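GH127 beta-L-arabinofuranoside (Geobacillus stearothermophilus, PDB 4QK0) probably hydrolyses beta-L-arabinofuranosidic linkages, as a family 127 glycoside hydrolase with an alpha-helical catalytic domain followed by beta-rich domains. Local coordinates at residues 90-103 against 151-163. Sequence-based numbering, arbitrary orientation.
Sequences LETKRDPELEKLAD and AVAYFRATGKRRF
Two helix-loop-helix junctions of the GH127 catalytic domain, an alpha-helical domain of the six-hairpin clan, meet where Y154 on helix 140-158 fits as a knob into the hole formed by L90, E99, A102 and D103. Its ring, swung out with CG anti to the backbone N (chi1 -166°), has CE1 3.7 Å from A102 CB, while T158 CG2 lies over one face, offset toward the rim. At the far end the phenol donates from Y154 OH to D103 OD1 (2.6 Å), which it meets from above the carboxylate plane; that plane stands nearly perpendicular to the ring. K160, just past the positive-phi turn at G159, sends an extended chain to link two acids one helical turn apart on helix 96-112. It makes salt bridges with both: NZ donates to D103 OD2 (2.8 Å) on the syn lone pair, and to E99 OE2 (2.6 Å) from the anti side, tilted out of the carboxylate plane. The syn sides of E99 face R94, whose poorly ordered guanidinium grips the carboxylate side-on, NE to OE1 and NH1 to OE2. OE2 thus accepts from both cations, which probably stabilises the ionised form of E99, a largely buried residue. Where helix 76-92 passes helix 140-158, E91 CG packs against A157 CB (3.6 Å), and a water donates to A153 O and, weakly, to E91 OE2. T158 to K160 form an ST turn: T158 OG1 accepts from K160 N at 3.1 Å and donates to Y154 O, which T158 N reaches from the opposite face of the carbonyl plane.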
ATOM      1  N   LEU A  90      24.715  25.156 -23.737  1.00 30.72           N
ATOM      2  CA  LEU A  90      25.402  26.113 -24.588  1.00 33.59           C
ATOM      3  C   LEU A  90      25.676  27.452 -23.939  1.00 36.82           C
ATOM      4  O   LEU A  90      26.581  28.127 -24.382  1.00 41.82           O
ATOM      5  CB  LEU A  90      24.627  26.338 -25.881  1.00 34.80           C
ATOM      6  CG  LEU A  90      24.488  25.114 -26.788  1.00 33.76           C
ATOM      7  CD1 LEU A  90      23.593  25.402 -27.973  1.00 35.93           C
ATOM      8  CD2 LEU A  90      25.840  24.611 -27.284  1.00 36.70           C
ATOM      9  N   GLU A  91      24.907  27.859 -22.929  1.00 40.46           N
ATOM     10  CA  GLU A  91      25.225  29.065 -22.150  1.00 43.15           C
ATOM     11  C   GLU A  91      26.520  28.926 -21.387  1.00 51.60           C
ATOM     12  O   GLU A  91      27.140  29.930 -21.080  1.00 60.68           O
ATOM     13  CB  GLU A  91      24.160  29.370 -21.095  1.00 48.16           C
ATOM     14  CG  GLU A  91      22.865  29.960 -21.609  1.00 52.70           C
ATOM     15  CD  GLU A  91      21.924  30.432 -20.502  1.00 60.58           C
ATOM     16  OE1 GLU A  91      21.941  29.843 -19.396  1.00 64.03           O
ATOM     17  OE2 GLU A  91      21.148  31.398 -20.734  1.00 63.74           O
ATOM     18  N   THR A  92      26.897  27.715 -20.991  1.00 52.32           N
ATOM     19  CA  THR A  92      28.074  27.538 -20.138  1.00 54.46           C
ATOM     20  C   THR A  92      29.253  26.902 -20.881  1.00 57.01           C
ATOM     21  O   THR A  92      30.277  26.654 -20.291  1.00 51.05           O
ATOM     22  CB  THR A  92      27.762  26.691 -18.869  1.00 52.74           C
ATOM     23  OG1 THR A  92      27.437  25.338 -19.231  1.00 54.22           O
ATOM     24  CG2 THR A  92      26.620  27.304 -18.068  1.00 50.22           C
ATOM     25  N   LYS A  93      29.097  26.612 -22.166  1.00 58.63           N
ATOM     26  CA  LYS A  93      30.203  26.109 -22.975  1.00 56.20           C
ATOM     27  C   LYS A  93      29.721  25.943 -24.399  1.00 54.67           C
ATOM     28  O   LYS A  93      28.887  25.064 -24.689  1.00 52.39           O
ATOM     29  CB  LYS A  93      30.726  24.767 -22.459  1.00 55.85           C
ATOM     30  CG  LYS A  93      31.935  24.269 -23.240  1.00 58.65           C
ATOM     31  CD  LYS A  93      32.362  22.859 -22.863  1.00 57.44           C
ATOM     32  CE  LYS A  93      32.673  22.110 -24.193  1.00 61.00           C
ATOM     33  NZ  LYS A  93      34.115  21.780 -24.380  1.00 64.58           N
ATOM     34  N   ARG A  94      30.210  26.796 -25.288  1.00 60.70           N
ATOM     35  CA  ARG A  94      29.795  26.708 -26.689  1.00 67.67           C
ATOM     36  C   ARG A  94      30.338  25.415 -27.279  1.00 57.59           C
ATOM     37  O   ARG A  94      31.372  24.896 -26.869  1.00 53.23           O
ATOM     38  CB  ARG A  94      30.199  27.947 -27.515  1.00 77.63           C
ATOM     39  CG  ARG A  94      29.557  29.270 -27.054  1.00 83.03           C
ATOM     40  CD  ARG A  94      28.014  29.263 -27.053  1.00 82.45           C
ATOM     41  NE  ARG A  94      27.336  29.516 -28.327  1.00 89.93           N
ATOM     42  CZ  ARG A  94      26.655  30.632 -28.620  1.00 82.43           C
ATOM     43  NH1 ARG A  94      26.052  30.770 -29.799  1.00 77.67           N
ATOM     44  NH2 ARG A  94      26.583  31.628 -27.739  1.00 86.83           N
ATOM     45  N   ASP A  95      29.542  24.838 -28.153  1.00 48.59           N
ATOM     46  CA  ASP A  95      29.872  23.591 -28.788  1.00 46.04           C
ATOM     47  C   ASP A  95      29.176  23.664 -30.139  1.00 44.65           C
ATOM     48  O   ASP A  95      27.936  23.552 -30.220  1.00 37.46           O
ATOM     49  CB  ASP A  95      29.387  22.379 -27.979  1.00 51.96           C
ATOM     50  CG  ASP A  95      29.674  21.051 -28.698  1.00 55.43           C
ATOM     51  OD1 ASP A  95      30.023  21.057 -29.896  1.00 59.96           O
ATOM     52  OD2 ASP A  95      29.571  19.997 -28.074  1.00 63.91           O
ATOM     53  N   PRO A  96      29.956  23.954 -31.180  1.00 40.06           N
ATOM     54  CA  PRO A  96      29.360  24.194 -32.479  1.00 41.02           C
ATOM     55  C   PRO A  96      28.647  22.975 -33.022  1.00 38.91           C
ATOM     56  O   PRO A  96      27.697  23.136 -33.761  1.00 40.60           O
ATOM     57  CB  PRO A  96      30.566  24.591 -33.371  1.00 42.04           C
ATOM     58  CG  PRO A  96      31.788  24.411 -32.526  1.00 39.23           C
ATOM     59  CD  PRO A  96      31.346  24.437 -31.096  1.00 41.99           C
ATOM     60  N   GLU A  97      29.096  21.783 -32.667  1.00 39.61           N
ATOM     61  CA  GLU A  97      28.415  20.565 -33.143  1.00 46.38           C
ATOM     62  C   GLU A  97      27.091  20.367 -32.516  1.00 40.65           C
ATOM     63  O   GLU A  97      26.152  20.081 -33.207  1.00 33.53           O
ATOM     64  CB  GLU A  97      29.181  19.308 -32.874  1.00 56.37           C
ATOM     65  CG  GLU A  97      30.320  19.244 -33.837  1.00 67.36           C
ATOM     66  CD  GLU A  97      30.297  17.935 -34.550  1.00 77.05           C
ATOM     67  OE1 GLU A  97      30.445  16.927 -33.816  1.00 83.95           O
ATOM     68  OE2 GLU A  97      30.097  17.930 -35.799  1.00 83.54           O
ATOM     69  N   LEU A  98      27.047  20.548 -31.198  1.00 37.51           N
ATOM     70  CA  LEU A  98      25.805  20.469 -30.470  1.00 37.94           C
ATOM     71  C   LEU A  98      24.845  21.549 -30.965  1.00 36.26           C
ATOM     72  O   LEU A  98      23.707  21.286 -31.260  1.00 34.09           O
ATOM     73  CB  LEU A  98      26.086  20.635 -28.975  1.00 40.77           C
ATOM     74  CG  LEU A  98      24.933  20.332 -28.025  1.00 39.73           C
ATOM     75  CD1 LEU A  98      24.280  18.990 -28.337  1.00 38.35           C
ATOM     76  CD2 LEU A  98      25.429  20.374 -26.587  1.00 38.65           C
ATOM     77  N   GLU A  99      25.356  22.760 -31.134  1.00 37.61           N
ATOM     78  CA  GLU A  99      24.542  23.840 -31.647  1.00 38.25           C
ATOM     79  C   GLU A  99      23.983  23.557 -33.048  1.00 40.72           C
ATOM     80  O   GLU A  99      22.857  23.923 -33.380  1.00 32.38           O
ATOM     81  CB  GLU A  99      25.359  25.114 -31.646  1.00 41.42           C
ATOM     82  CG  GLU A  99      24.498  26.346 -31.787  1.00 45.51           C
ATOM     83  CD  GLU A  99      25.153  27.613 -31.237  1.00 48.53           C
ATOM     84  OE1 GLU A  99      26.012  27.509 -30.324  1.00 49.24           O
ATOM     85  OE2 GLU A  99      24.782  28.706 -31.722  1.00 47.57           O
ATOM     86  N   LYS A 100      24.795  22.897 -33.874  1.00 40.63           N
ATOM     87  CA  LYS A 100      24.395  22.492 -35.215  1.00 40.86           C
ATOM     88  C   LYS A 100      23.268  21.450 -35.162  1.00 38.42           C
ATOM     89  O   LYS A 100      22.284  21.547 -35.904  1.00 39.55           O
ATOM     90  CB  LYS A 100      25.648  21.967 -35.955  1.00 53.56           C
ATOM     91  CG  LYS A 100      25.439  21.121 -37.216  1.00 59.53           C
ATOM     92  CD  LYS A 100      24.996  21.966 -38.397  1.00 64.53           C
ATOM     93  CE  LYS A 100      24.937  21.109 -39.658  1.00 62.62           C
ATOM     94  NZ  LYS A 100      24.034  21.713 -40.674  1.00 59.80           N
ATOM     95  N   LEU A 101      23.406  20.441 -34.293  1.00 37.88           N
ATOM     96  CA  LEU A 101      22.348  19.450 -34.106  1.00 37.02           C
ATOM     97  C   LEU A 101      21.049  20.161 -33.768  1.00 33.73           C
ATOM     98  O   LEU A 101      20.032  19.872 -34.338  1.00 34.89           O
ATOM     99  CB  LEU A 101      22.681  18.476 -32.984  1.00 39.08           C
ATOM    100  CG  LEU A 101      23.849  17.543 -33.225  1.00 40.35           C
ATOM    101  CD1 LEU A 101      24.087  16.693 -31.973  1.00 47.43           C
ATOM    102  CD2 LEU A 101      23.617  16.636 -34.432  1.00 38.83           C
ATOM    103  N   ALA A 102      21.106  21.088 -32.822  1.00 31.19           N
ATOM    104  CA  ALA A 102      19.905  21.834 -32.396  1.00 27.71           C
ATOM    105  C   ALA A 102      19.329  22.662 -33.506  1.00 28.03           C
ATOM    106  O   ALA A 102      18.122  22.615 -33.769  1.00 26.32           O
ATOM    107  CB  ALA A 102      20.241  22.719 -31.211  1.00 26.67           C
ATOM    108  N   ASP A 103      20.189  23.413 -34.193  1.00 29.11           N
ATOM    109  CA  ASP A 103      19.728  24.202 -35.359  1.00 32.60           C
ATOM    110  C   ASP A 103      18.999  23.374 -36.408  1.00 31.29           C
ATOM    111  O   ASP A 103      18.011  23.829 -36.929  1.00 31.66           O
ATOM    112  CB  ASP A 103      20.891  25.014 -35.975  1.00 34.06           C
ATOM    113  CG  ASP A 103      21.327  26.203 -35.072  1.00 40.81           C
ATOM    114  OD1 ASP A 103      20.544  26.638 -34.193  1.00 41.32           O
ATOM    115  OD2 ASP A 103      22.460  26.667 -35.210  1.00 41.92           O
ATOM    116  N   ALA A 151      12.367  27.100 -26.962  1.00 22.91           N
ATOM    117  CA  ALA A 151      12.637  28.216 -27.866  1.00 25.24           C
ATOM    118  C   ALA A 151      13.080  29.480 -27.120  1.00 24.96           C
ATOM    119  O   ALA A 151      14.058  30.127 -27.499  1.00 24.57           O
ATOM    120  CB  ALA A 151      11.427  28.503 -28.745  1.00 25.17           C
ATOM    121  N   VAL A 152      12.421  29.775 -26.010  1.00 25.91           N
ATOM    122  CA  VAL A 152      12.842  30.897 -25.169  1.00 26.23           C
ATOM    123  C   VAL A 152      14.265  30.681 -24.683  1.00 27.13           C
ATOM    124  O   VAL A 152      15.132  31.570 -24.795  1.00 28.95           O
ATOM    125  CB  VAL A 152      11.902  31.102 -23.956  1.00 24.81           C
ATOM    126  CG1 VAL A 152      12.475  32.127 -22.969  1.00 24.08           C
ATOM    127  CG2 VAL A 152      10.549  31.560 -24.430  1.00 24.13           C
ATOM    128  N   ALA A 153      14.513  29.498 -24.139  1.00 25.63           N
ATOM    129  CA  ALA A 153      15.826  29.203 -23.623  1.00 24.41           C
ATOM    130  C   ALA A 153      16.914  29.276 -24.707  1.00 25.46           C
ATOM    131  O   ALA A 153      18.038  29.693 -24.432  1.00 25.96           O
ATOM    132  CB  ALA A 153      15.858  27.830 -22.951  1.00 23.97           C
ATOM    133  N   TYR A 154      16.599  28.751 -25.873  1.00 25.49           N
ATOM    134  CA  TYR A 154      17.551  28.665 -26.943  1.00 28.26           C
ATOM    135  C   TYR A 154      17.873  30.094 -27.444  1.00 28.60           C
ATOM    136  O   TYR A 154      19.007  30.396 -27.744  1.00 26.63           O
ATOM    137  CB  TYR A 154      17.001  27.753 -28.073  1.00 30.10           C
ATOM    138  CG  TYR A 154      18.070  27.347 -29.050  1.00 36.19           C
ATOM    139  CD1 TYR A 154      18.973  26.347 -28.731  1.00 37.80           C
ATOM    140  CD2 TYR A 154      18.221  28.001 -30.280  1.00 39.67           C
ATOM    141  CE1 TYR A 154      19.986  25.983 -29.597  1.00 39.28           C
ATOM    142  CE2 TYR A 154      19.225  27.641 -31.162  1.00 35.51           C
ATOM    143  CZ  TYR A 154      20.106  26.629 -30.813  1.00 39.24           C
ATOM    144  OH  TYR A 154      21.132  26.240 -31.653  1.00 35.44           O
ATOM    145  N   PHE A 155      16.873  30.966 -27.495  1.00 30.68           N
ATOM    146  CA  PHE A 155      17.131  32.363 -27.810  1.00 31.94           C
ATOM    147  C   PHE A 155      18.068  33.067 -26.827  1.00 31.73           C
ATOM    148  O   PHE A 155      19.030  33.728 -27.221  1.00 34.28           O
ATOM    149  CB  PHE A 155      15.836  33.135 -27.886  1.00 32.30           C
ATOM    150  CG  PHE A 155      16.053  34.584 -28.148  1.00 33.83           C
ATOM    151  CD1 PHE A 155      16.646  34.995 -29.346  1.00 35.99           C
ATOM    152  CD2 PHE A 155      15.729  35.531 -27.204  1.00 33.24           C
ATOM    153  CE1 PHE A 155      16.898  36.330 -29.594  1.00 36.59           C
ATOM    154  CE2 PHE A 155      15.965  36.878 -27.451  1.00 34.40           C
ATOM    155  CZ  PHE A 155      16.539  37.272 -28.642  1.00 37.07           C
ATOM    156  N   ARG A 156      17.802  32.913 -25.554  1.00 32.99           N
ATOM    157  CA  ARG A 156      18.605  33.545 -24.515  1.00 36.42           C
ATOM    158  C   ARG A 156      19.994  33.038 -24.550  1.00 39.47           C
ATOM    159  O   ARG A 156      20.903  33.785 -24.227  1.00 38.77           O
ATOM    160  CB  ARG A 156      18.022  33.314 -23.096  1.00 38.28           C
ATOM    161  CG  ARG A 156      16.705  34.019 -22.925  1.00 43.32           C
ATOM    162  CD  ARG A 156      16.120  33.974 -21.531  1.00 48.95           C
ATOM    163  NE  ARG A 156      15.488  35.276 -21.391  1.00 59.09           N
ATOM    164  CZ  ARG A 156      14.343  35.533 -20.789  1.00 63.76           C
ATOM    165  NH1 ARG A 156      13.656  34.551 -20.208  1.00 65.28           N
ATOM    166  NH2 ARG A 156      13.914  36.802 -20.774  1.00 58.35           N
ATOM    167  N   ALA A 157      20.179  31.783 -24.944  1.00 35.75           N
ATOM    168  CA  ALA A 157      21.524  31.197 -24.954  1.00 36.86           C
ATOM    169  C   ALA A 157      22.338  31.531 -26.182  1.00 32.71           C
ATOM    170  O   ALA A 157      23.551  31.626 -26.105  1.00 32.14           O
ATOM    171  CB  ALA A 157      21.441  29.661 -24.857  1.00 37.03           C
ATOM    172  N   THR A 158      21.693  31.549 -27.337  1.00 33.37           N
ATOM    173  CA  THR A 158      22.438  31.647 -28.580  1.00 35.42           C
ATOM    174  C   THR A 158      22.197  32.935 -29.347  1.00 34.27           C
ATOM    175  O   THR A 158      22.929  33.214 -30.284  1.00 36.11           O
ATOM    176  CB  THR A 158      22.071  30.517 -29.544  1.00 33.02           C
ATOM    177  OG1 THR A 158      20.688  30.636 -29.926  1.00 28.22           O
ATOM    178  CG2 THR A 158      22.345  29.180 -28.924  1.00 36.29           C
ATOM    179  N   GLY A 159      21.163  33.680 -29.001  1.00 34.56           N
ATOM    180  CA  GLY A 159      20.764  34.872 -29.806  1.00 34.75           C
ATOM    181  C   GLY A 159      19.983  34.519 -31.049  1.00 36.07           C
ATOM    182  O   GLY A 159      19.463  35.383 -31.719  1.00 36.12           O
ATOM    183  N   LYS A 160      19.864  33.228 -31.361  1.00 38.04           N
ATOM    184  CA  LYS A 160      19.138  32.809 -32.562  1.00 39.17           C
ATOM    185  C   LYS A 160      17.643  32.713 -32.328  1.00 34.31           C
ATOM    186  O   LYS A 160      17.198  31.923 -31.523  1.00 35.32           O
ATOM    187  CB  LYS A 160      19.682  31.460 -33.073  1.00 41.90           C
ATOM    188  CG  LYS A 160      21.152  31.520 -33.425  1.00 39.88           C
ATOM    189  CD  LYS A 160      21.691  30.161 -33.780  1.00 37.27           C
ATOM    190  CE  LYS A 160      23.157  30.283 -34.132  1.00 38.39           C
ATOM    191  NZ  LYS A 160      23.776  28.931 -34.155  1.00 41.17           N
ATOM    192  N   ARG A 161      16.899  33.437 -33.148  1.00 32.70           N
ATOM    193  CA  ARG A 161      15.490  33.699 -32.999  1.00 34.98           C
ATOM    194  C   ARG A 161      14.587  32.758 -33.767  1.00 29.41           C
ATOM    195  O   ARG A 161      13.360  32.819 -33.629  1.00 26.24           O
ATOM    196  CB  ARG A 161      15.206  35.061 -33.728  1.00 44.46           C
ATOM    197  CG  ARG A 161      15.028  36.320 -32.930  1.00 55.37           C
ATOM    198  CD  ARG A 161      14.115  37.310 -33.637  1.00 62.15           C
ATOM    199  NE  ARG A 161      13.395  38.039 -32.595  1.00 74.53           N
ATOM    200  CZ  ARG A 161      12.217  37.676 -32.091  1.00 77.97           C
ATOM    201  NH1 ARG A 161      11.583  36.626 -32.579  1.00 87.27           N
ATOM    202  NH2 ARG A 161      11.660  38.375 -31.106  1.00 73.93           N
ATOM    203  N   ARG A 162      15.158  32.004 -34.677  1.00 27.09           N
ATOM    204  CA  ARG A 162      14.368  31.137 -35.535  1.00 30.98           C
ATOM    205  C   ARG A 162      13.326  30.283 -34.746  1.00 27.93           C
ATOM    206  O   ARG A 162      12.146  30.239 -35.088  1.00 25.74           O
ATOM    207  CB  ARG A 162      15.339  30.242 -36.311  1.00 35.15           C
ATOM    208  CG  ARG A 162      14.692  29.265 -37.245  1.00 37.25           C
ATOM    209  CD  ARG A 162      14.208  29.915 -38.519  1.00 42.03           C
ATOM    210  NE  ARG A 162      13.641  28.833 -39.323  1.00 48.61           N
ATOM    211  CZ  ARG A 162      12.355  28.690 -39.663  1.00 49.71           C
ATOM    212  NH1 ARG A 162      11.440  29.584 -39.335  1.00 48.02           N
ATOM    213  NH2 ARG A 162      11.991  27.628 -40.366  1.00 56.00           N
ATOM    214  N   PHE A 163      13.771  29.650 -33.667  1.00 28.24           N
ATOM    215  CA  PHE A 163      12.902  28.717 -32.922  1.00 28.93           C
ATOM    216  C   PHE A 163      11.842  29.569 -32.230  1.00 26.52           C
ATOM    217  O   PHE A 163      10.649  29.283 -32.271  1.00 25.55           O
ATOM    218  CB  PHE A 163      13.770  27.899 -31.957  1.00 29.10           C
ATOM    219  CG  PHE A 163      13.063  26.717 -31.268  1.00 30.47           C
ATOM    220  CD1 PHE A 163      11.780  26.289 -31.614  1.00 27.86           C
ATOM    221  CD2 PHE A 163      13.754  26.006 -30.263  1.00 27.39           C
ATOM    222  CE1 PHE A 163      11.201  25.195 -30.957  1.00 29.59           C
ATOM    223  CE2 PHE A 163      13.173  24.943 -29.619  1.00 27.22           C
ATOM    224  CZ  PHE A 163      11.894  24.524 -29.967  1.00 25.69           C
TER
HETATM  225  O   HOH W   1      18.866  30.010 -21.917  1.00 35.52           O